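Local coordinates for protein extracellular endo-alpha-(1->5)-L-arabinanase 1 (Bacillus subtilis, PDB 1UV4) that hydrolyses internal alpha-1,5-L-arabinofuranosyl linkages of arabinan as a secreted, calcium-binding enzyme of glycoside hydrolase family 43, contributing to plant cell-wall breakdown, at residues Leu27-Thr32 against Asn72-Asp77; Lys84-Tyr89 against Ile101-Ser106; Leu198-Asp203 against Lys214-Arg219. All blocks are in the same frame, centred on the assembly; numbering follows the deposited sequence.

The three contacts, in series along the chain, sample two levels of organisation in a five-bladed beta-propeller: pairing within a blade and packing between blades. Contact 1 joins strand 23-29 of one blade to strand 74-81 of the next, and contact 2 pairs strands 84-91 and 99-106 of that second blade. Their centres are 13 Å apart, and a probable hydrogen bond of 2.9 Å from Asp77 N to Tyr88 O connects them. Contact 3, a hairpin in a later blade, lies on the opposite side of the chain's centre, its centre about 20 Å from that of contact 1 and 24 Å from that of contact 2. Contacts 1 and 3 both adjoin residues of the probable active site.

Contact 1. Residues Leu27-Thr32 against Asn72-Asp77; sequences LGTGLT and NQWAPD. With CA (calcium ion), chain D.
Thr29 OG1 has two hydrogen-bond partners: it accepts a hydrogen bond from Ala75 N at 2.9 Å, with 154° at the hydrogen, and bonds to the carboxylate of Asp14, the inferred proton acceptor. The first torsion of Thr29 (chi1 -65°) sets OG1 beside its own backbone N and the methyl CG2 anti to that N; OG1 takes the polar role while CG2 packs. CG2 comes obliquely to the Trp74 indole, 3.8 Å from CD1. A backbone-to-backbone hydrogen bond runs from Gly30 N to Gln73 O at 3.0 Å, with the donor almost in line with the carbonyl bond.

Farther along, Pro76 leans its ring against the backbone of the other strand. Its CD lies 3.4 Å from Gly28 C, and its CG rests 3.8 Å from Leu27 CB. Leu87 of the adjoining strand adds to this apolar patch. Asp77 is turned away from residues 27-32; OD1 binds the calcium ion at 2.3 Å, while OD2 is hydrogen-bonded by Leu136 N and probably also by a calcium-bound water. Glu135 and Asp257 contribute further carboxylate ligands to the metal.

The two strand segments run nearly antiparallel, at 157°, yet belong to successive sheets. This is an interface between adjacent blades of the five-bladed propeller of family 43, placed between the likely catalytic base and the central calcium site.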
# COMPACT_ATOMS: atom_id res chain seq x y z
N LEU A 27 9.96 3.80 -0.02
CA LEU A 27 10.15 2.49 -0.63
C LEU A 27 9.04 2.27 -1.62
O LEU A 27 7.93 2.81 -1.45
CB LEU A 27 10.14 1.38 0.40
CG LEU A 27 11.22 1.47 1.47
CD1 LEU A 27 10.86 2.45 2.51
CD2 LEU A 27 11.46 0.09 2.15
N GLY A 28 9.30 1.50 -2.68
CA GLY A 28 8.29 1.23 -3.69
C GLY A 28 8.55 -0.12 -4.32
O GLY A 28 9.48 -0.82 -4.01
N THR A 29 7.65 -0.46 -5.23
CA THR A 29 7.84 -1.64 -6.07
C THR A 29 9.19 -1.57 -6.76
O THR A 29 9.58 -0.53 -7.26
CB THR A 29 6.72 -1.70 -7.07
OG1 THR A 29 5.49 -1.90 -6.35
CG2 THR A 29 6.84 -2.83 -8.08
N GLY A 30 9.90 -2.69 -6.77
CA GLY A 30 11.13 -2.76 -7.52
C GLY A 30 10.92 -2.44 -9.00
O GLY A 30 9.83 -2.68 -9.60
N LEU A 31 11.95 -1.88 -9.62
CA LEU A 31 11.98 -1.78 -11.08
C LEU A 31 11.77 -3.13 -11.71
O LEU A 31 12.26 -4.14 -11.20
CB LEU A 31 13.26 -1.14 -11.58
CG LEU A 31 13.64 0.23 -11.02
CD1 LEU A 31 14.90 0.71 -11.65
CD2 LEU A 31 12.49 1.27 -11.19
N THR A 32 10.98 -3.19 -12.78
CA THR A 32 10.62 -4.47 -13.37
C THR A 32 11.83 -5.29 -13.81
O THR A 32 11.82 -6.53 -13.66
CB THR A 32 9.67 -4.28 -14.57
OG1 THR A 32 8.42 -3.77 -14.10
CG2 THR A 32 9.32 -5.63 -15.23
N ASN A 72 10.93 -8.60 -9.50
CA ASN A 72 10.73 -7.44 -8.65
C ASN A 72 9.64 -7.75 -7.64
O ASN A 72 8.61 -8.38 -7.95
CB ASN A 72 10.41 -6.16 -9.46
CG ASN A 72 9.04 -6.18 -10.20
OD1 ASN A 72 8.39 -5.12 -10.32
ND2 ASN A 72 8.65 -7.32 -10.75
N GLN A 73 9.84 -7.32 -6.40
CA GLN A 73 8.77 -7.44 -5.40
C GLN A 73 7.96 -6.13 -5.34
O GLN A 73 8.40 -5.11 -5.84
CB GLN A 73 9.29 -7.81 -4.01
CG GLN A 73 9.66 -9.32 -3.92
CD GLN A 73 10.78 -9.69 -4.84
OE1 GLN A 73 11.92 -9.23 -4.73
NE2 GLN A 73 10.49 -10.56 -5.80
N TRP A 74 6.74 -6.21 -4.82
CA TRP A 74 5.78 -5.12 -5.03
C TRP A 74 5.21 -4.53 -3.75
O TRP A 74 4.99 -5.21 -2.76
CB TRP A 74 4.53 -5.54 -5.86
CG TRP A 74 4.74 -6.31 -7.11
CD1 TRP A 74 5.91 -6.53 -7.79
CD2 TRP A 74 3.74 -7.02 -7.80
NE1 TRP A 74 5.68 -7.33 -8.89
CE2 TRP A 74 4.36 -7.65 -8.91
CE3 TRP A 74 2.37 -7.20 -7.61
CZ2 TRP A 74 3.64 -8.42 -9.82
CZ3 TRP A 74 1.67 -7.98 -8.55
CH2 TRP A 74 2.31 -8.56 -9.61
N ALA A 75 4.94 -3.24 -3.81
CA ALA A 75 4.03 -2.58 -2.88
C ALA A 75 4.41 -2.77 -1.41
O ALA A 75 3.68 -3.30 -0.61
CB ALA A 75 2.60 -3.00 -3.18
N PRO A 76 5.61 -2.31 -1.08
CA PRO A 76 6.09 -2.40 0.30
C PRO A 76 5.27 -1.52 1.24
O PRO A 76 4.66 -0.54 0.85
CB PRO A 76 7.52 -1.95 0.18
CG PRO A 76 7.49 -0.99 -0.88
CD PRO A 76 6.56 -1.60 -1.95
N ASP A 77 5.31 -1.91 2.50
CA ASP A 77 4.67 -1.15 3.53
C ASP A 77 5.52 -1.21 4.78
O ASP A 77 6.00 -2.28 5.09
CB ASP A 77 3.25 -1.66 3.77
CG ASP A 77 2.54 -0.80 4.73
OD1 ASP A 77 2.12 0.35 4.35
OD2 ASP A 77 2.34 -1.12 5.95
CA CA D . 1.22 2.22 5.33
O HOH W 1 1.50 0.91 7.37
O HOH W 2 -0.35 3.47 6.54
O HOH W 3 2.18 4.37 6.72
O HOH W 4 3.40 2.77 5.90

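Contact 2. Residues Lys84-Tyr89 against Ile101-Ser106; sequences KYWLYY and IGLASS
Leu103 and Tyr88 face each other across the middle of an antiparallel beta hairpin, the second and third strands of a four-stranded propeller blade. Their side chains lie side by side and point the same way, and the leucine methyl CD1 sits over the centre of the tyrosine ring, 3.5 Å from its centroid and only 9° off the normal: a nearly perpendicular CH-pi contact. With CG anti to the backbone N (chi1 178°), Leu103 sends its other methyl, CD2, obliquely to Trp86, 4.0 Å from CE3. Ser105 CB approaches the same indole at CZ3, completing a row on this side of the sheet. Val120 of the next strand packs on Tyr88 and Leu103.

On the other side, Tyr85, Leu87 and Tyr89 stand opposite Ser106, Ala104 and Gly102, all three being hydrogen-bonded pairs with two backbone bonds each. Tyr89 leans across the strand gap, laying one ring face over Gly102, whose CA is 4.0 Å from the ring centroid. Tyr89 OH also bonds to Trp62 NE1, and a water at the ring edge takes a hydrogen bond of 2.6 Å from that hydroxyl while donating one of 2.8 Å to Leu103 O.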
# COMPACT_ATOMS: atom_id res chain seq x y z
N LYS A 84 11.07 -2.08 16.40
CA LYS A 84 11.59 -2.57 15.11
C LYS A 84 10.81 -1.97 13.98
O LYS A 84 9.68 -1.60 14.14
CB LYS A 84 11.43 -4.09 14.98
CG LYS A 84 12.38 -4.87 15.84
CD LYS A 84 12.25 -6.36 15.59
CE LYS A 84 13.13 -7.16 16.54
NZ LYS A 84 12.52 -8.49 16.78
N TYR A 85 11.46 -1.87 12.83
CA TYR A 85 10.78 -1.65 11.57
C TYR A 85 10.24 -2.96 11.05
O TYR A 85 10.93 -3.97 11.09
CB TYR A 85 11.77 -1.10 10.53
CG TYR A 85 12.35 0.24 10.85
CD1 TYR A 85 11.61 1.39 10.66
CD2 TYR A 85 13.67 0.37 11.26
CE1 TYR A 85 12.12 2.62 10.91
CE2 TYR A 85 14.21 1.62 11.55
CZ TYR A 85 13.43 2.75 11.35
OH TYR A 85 13.93 4.01 11.59
N TRP A 86 9.01 -2.91 10.57
CA TRP A 86 8.33 -4.06 9.96
C TRP A 86 8.01 -3.69 8.53
O TRP A 86 7.30 -2.71 8.27
CB TRP A 86 7.06 -4.41 10.74
CG TRP A 86 7.34 -4.58 12.18
CD1 TRP A 86 7.27 -3.65 13.16
CD2 TRP A 86 7.78 -5.78 12.80
NE1 TRP A 86 7.61 -4.20 14.37
CE2 TRP A 86 7.96 -5.51 14.17
CE3 TRP A 86 8.07 -7.06 12.32
CZ2 TRP A 86 8.36 -6.49 15.05
CZ3 TRP A 86 8.50 -8.02 13.19
CH2 TRP A 86 8.62 -7.74 14.55
N LEU A 87 8.49 -4.51 7.63
CA LEU A 87 8.40 -4.31 6.21
C LEU A 87 7.58 -5.45 5.60
O LEU A 87 8.07 -6.58 5.56
CB LEU A 87 9.84 -4.29 5.59
CG LEU A 87 9.92 -4.18 4.06
CD1 LEU A 87 9.25 -2.91 3.58
CD2 LEU A 87 11.36 -4.21 3.56
N TYR A 88 6.33 -5.16 5.25
CA TYR A 88 5.49 -6.13 4.54
C TYR A 88 5.70 -5.86 3.04
O TYR A 88 5.89 -4.71 2.61
CB TYR A 88 4.02 -6.00 4.91
CG TYR A 88 3.73 -6.41 6.34
CD1 TYR A 88 3.87 -5.53 7.39
CD2 TYR A 88 3.31 -7.69 6.65
CE1 TYR A 88 3.62 -5.90 8.70
CE2 TYR A 88 3.03 -8.05 7.96
CZ TYR A 88 3.23 -7.18 8.98
OH TYR A 88 2.96 -7.56 10.25
N TYR A 89 5.64 -6.88 2.20
CA TYR A 89 5.88 -6.70 0.77
C TYR A 89 5.17 -7.84 0.02
O TYR A 89 4.80 -8.85 0.62
CB TYR A 89 7.39 -6.66 0.47
CG TYR A 89 8.05 -7.94 0.86
CD1 TYR A 89 8.50 -8.15 2.15
CD2 TYR A 89 8.15 -8.99 -0.04
CE1 TYR A 89 9.03 -9.36 2.53
CE2 TYR A 89 8.66 -10.16 0.31
CZ TYR A 89 9.12 -10.38 1.60
OH TYR A 89 9.66 -11.61 1.96
N ILE A 101 2.36 -12.46 0.61
CA ILE A 101 2.90 -11.32 1.35
C ILE A 101 3.90 -11.88 2.33
O ILE A 101 3.62 -12.81 3.07
CB ILE A 101 1.77 -10.50 2.09
CG1 ILE A 101 0.89 -9.77 1.09
CG2 ILE A 101 2.35 -9.54 3.13
CD1 ILE A 101 -0.47 -9.38 1.60
N GLY A 102 5.11 -11.29 2.30
CA GLY A 102 6.17 -11.63 3.23
C GLY A 102 6.41 -10.48 4.20
O GLY A 102 5.88 -9.37 4.05
N LEU A 103 7.20 -10.76 5.19
CA LEU A 103 7.55 -9.79 6.26
C LEU A 103 9.04 -9.86 6.53
O LEU A 103 9.61 -10.96 6.69
CB LEU A 103 6.82 -10.12 7.57
CG LEU A 103 7.11 -9.25 8.79
CD1 LEU A 103 6.69 -7.85 8.55
CD2 LEU A 103 6.39 -9.85 10.05
N ALA A 104 9.65 -8.69 6.64
CA ALA A 104 11.01 -8.60 7.13
C ALA A 104 11.10 -7.57 8.22
O ALA A 104 10.27 -6.69 8.29
CB ALA A 104 11.95 -8.22 6.00
N SER A 105 12.14 -7.64 9.03
CA SER A 105 12.27 -6.70 10.14
C SER A 105 13.68 -6.15 10.21
O SER A 105 14.63 -6.79 9.77
CB SER A 105 11.85 -7.34 11.48
OG SER A 105 12.67 -8.44 11.83
N SER A 106 13.84 -4.97 10.81
CA SER A 106 15.16 -4.34 10.96
C SER A 106 15.13 -3.35 12.11
O SER A 106 14.07 -2.86 12.49
CB SER A 106 15.54 -3.56 9.70
OG SER A 106 16.86 -3.05 9.81
O HOH W 5 10.82 -11.70 4.31

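Contact 3. Residues Leu198-Asp203 against Lys214-Arg219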
# COMPACT_ATOMS: atom_id res chain seq x y z
N LEU A 198 -10.59 4.12 5.58
CA LEU A 198 -10.00 3.27 4.54
C LEU A 198 -9.90 4.07 3.24
O LEU A 198 -10.89 4.62 2.78
CB LEU A 198 -10.84 2.06 4.30
CG LEU A 198 -10.37 1.14 3.17
CD1 LEU A 198 -9.03 0.49 3.45
CD2 LEU A 198 -11.43 0.05 2.95
N MET A 199 -8.71 4.18 2.67
CA MET A 199 -8.53 4.65 1.32
C MET A 199 -8.10 3.48 0.44
O MET A 199 -7.35 2.62 0.88
CB MET A 199 -7.46 5.72 1.23
CG MET A 199 -7.68 6.88 2.07
SD MET A 199 -6.40 8.16 1.70
CE MET A 199 -6.91 9.47 2.75
N VAL A 200 -8.61 3.44 -0.79
CA VAL A 200 -8.20 2.45 -1.76
C VAL A 200 -7.91 3.17 -3.08
O VAL A 200 -8.32 4.31 -3.29
CB VAL A 200 -9.27 1.36 -1.98
CG1 VAL A 200 -9.59 0.67 -0.71
CG2 VAL A 200 -10.54 1.94 -2.59
N SER A 201 -7.11 2.54 -3.94
CA SER A 201 -7.00 2.95 -5.32
C SER A 201 -8.06 2.24 -6.15
O SER A 201 -8.16 1.03 -6.10
CB SER A 201 -5.60 2.60 -5.83
OG SER A 201 -4.62 3.32 -5.11
N PHE A 202 -8.89 2.99 -6.87
CA PHE A 202 -9.75 2.44 -7.91
C PHE A 202 -8.88 2.37 -9.16
O PHE A 202 -8.18 3.35 -9.47
CB PHE A 202 -10.96 3.35 -8.19
CG PHE A 202 -12.11 3.22 -7.22
CD1 PHE A 202 -12.08 2.37 -6.13
CD2 PHE A 202 -13.23 4.01 -7.41
CE1 PHE A 202 -13.13 2.30 -5.22
CE2 PHE A 202 -14.31 3.92 -6.55
CZ PHE A 202 -14.26 3.04 -5.45
N ASP A 203 -8.91 1.27 -9.87
CA ASP A 203 -8.08 1.05 -11.06
C ASP A 203 -8.98 1.05 -12.27
O ASP A 203 -10.18 0.95 -12.16
CB ASP A 203 -7.41 -0.34 -11.00
CG ASP A 203 -6.32 -0.46 -9.95
OD1 ASP A 203 -5.90 0.55 -9.34
OD2 ASP A 203 -5.83 -1.59 -9.65
N LYS A 214 -8.05 6.49 -9.60
CA LYS A 214 -8.52 7.45 -8.61
C LYS A 214 -8.25 6.92 -7.20
O LYS A 214 -8.07 5.74 -7.01
CB LYS A 214 -10.02 7.66 -8.72
CG LYS A 214 -10.54 8.05 -10.04
CD LYS A 214 -12.06 8.24 -9.95
CE LYS A 214 -12.69 8.07 -11.31
NZ LYS A 214 -14.09 8.57 -11.42
N ILE A 215 -8.19 7.83 -6.22
CA ILE A 215 -8.10 7.50 -4.81
C ILE A 215 -9.47 7.73 -4.19
O ILE A 215 -10.00 8.81 -4.33
CB ILE A 215 -7.05 8.34 -4.10
CG1 ILE A 215 -5.67 8.05 -4.67
CG2 ILE A 215 -7.05 8.13 -2.62
CD1 ILE A 215 -4.61 8.98 -4.25
N ALA A 216 -10.01 6.72 -3.50
CA ALA A 216 -11.37 6.73 -2.94
C ALA A 216 -11.34 6.40 -1.45
O ALA A 216 -10.49 5.64 -1.04
CB ALA A 216 -12.26 5.75 -3.66
N TYR A 217 -12.30 6.94 -0.68
CA TYR A 217 -12.29 6.72 0.78
C TYR A 217 -13.64 6.52 1.42
O TYR A 217 -14.69 6.86 0.87
CB TYR A 217 -11.51 7.83 1.48
CG TYR A 217 -12.11 9.19 1.34
CD1 TYR A 217 -13.17 9.61 2.14
CD2 TYR A 217 -11.62 10.10 0.39
CE1 TYR A 217 -13.71 10.88 2.02
CE2 TYR A 217 -12.16 11.33 0.25
CZ TYR A 217 -13.19 11.76 1.06
OH TYR A 217 -13.71 13.03 0.91
N GLY A 218 -13.61 5.95 2.61
CA GLY A 218 -14.81 5.77 3.42
C GLY A 218 -14.40 5.66 4.87
O GLY A 218 -13.20 5.59 5.21
N ARG A 219 -15.37 5.62 5.77
CA ARG A 219 -15.09 5.57 7.22
C ARG A 219 -16.04 4.61 7.94
O ARG A 219 -17.19 4.41 7.51
CB ARG A 219 -15.17 6.96 7.87
CG ARG A 219 -16.58 7.52 8.08
CD ARG A 219 -16.63 8.96 8.52
NE ARG A 219 -18.01 9.38 8.81
CZ ARG A 219 -18.35 10.60 9.21
NH1 ARG A 219 -17.43 11.53 9.41
NH2 ARG A 219 -19.61 10.87 9.44
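Phe202 offers one face of its ring to Ala216, whose methyl CB stands above the centre, 3.8 Å from the centroid and 12° off the normal. The phenyl reaches diagonally over the neighbouring strand to do so, since the residue directly opposite Phe202 is Lys214; Ala216 is paired with Val200. Arg177 makes a cation-pi contact with the same ring. Val200 CG2 approaches the same alanine methyl at 4.3 Å.

The other flat group, Tyr217, lies on the opposite face of the sheet, with Met199 and Ile215. Its CG lies between the backbone N and the carbonyl carbon (chi1 64°), which carries the ring away from residues 198-203 and leaves CB to meet Met199 CG at 4.0 Å. The extended methionine chain crosses Tyr217 obliquely, and its sulfur reaches loosely toward Ile215 CG2.

Between the two faces runs regular antiparallel pairing. Leu198 with Gly218, Val200 with Ala216 and Phe202 with Lys214 each exchange two backbone bonds, among them a nearly straight one from Ala216 N to Val200 O at 3.0 Å. In the non-hydrogen-bonded pairs the alpha carbons supply weaker contacts, such as Met199 CA to Ala216 O at 3.2 Å.

Ser201 OG is held by Gln256 and by the backbone N of Gly255, beside Glu185, the inferred proton donor. The hairpin forms the middle of a four-stranded blade: strand 184-192, which carries Glu185, pairs with residues 198-203 through Met199 and Ser201, whereas strand 241-244 flanks residues 214-219, with Ile242 against Ala216 and Leu243 against Tyr217.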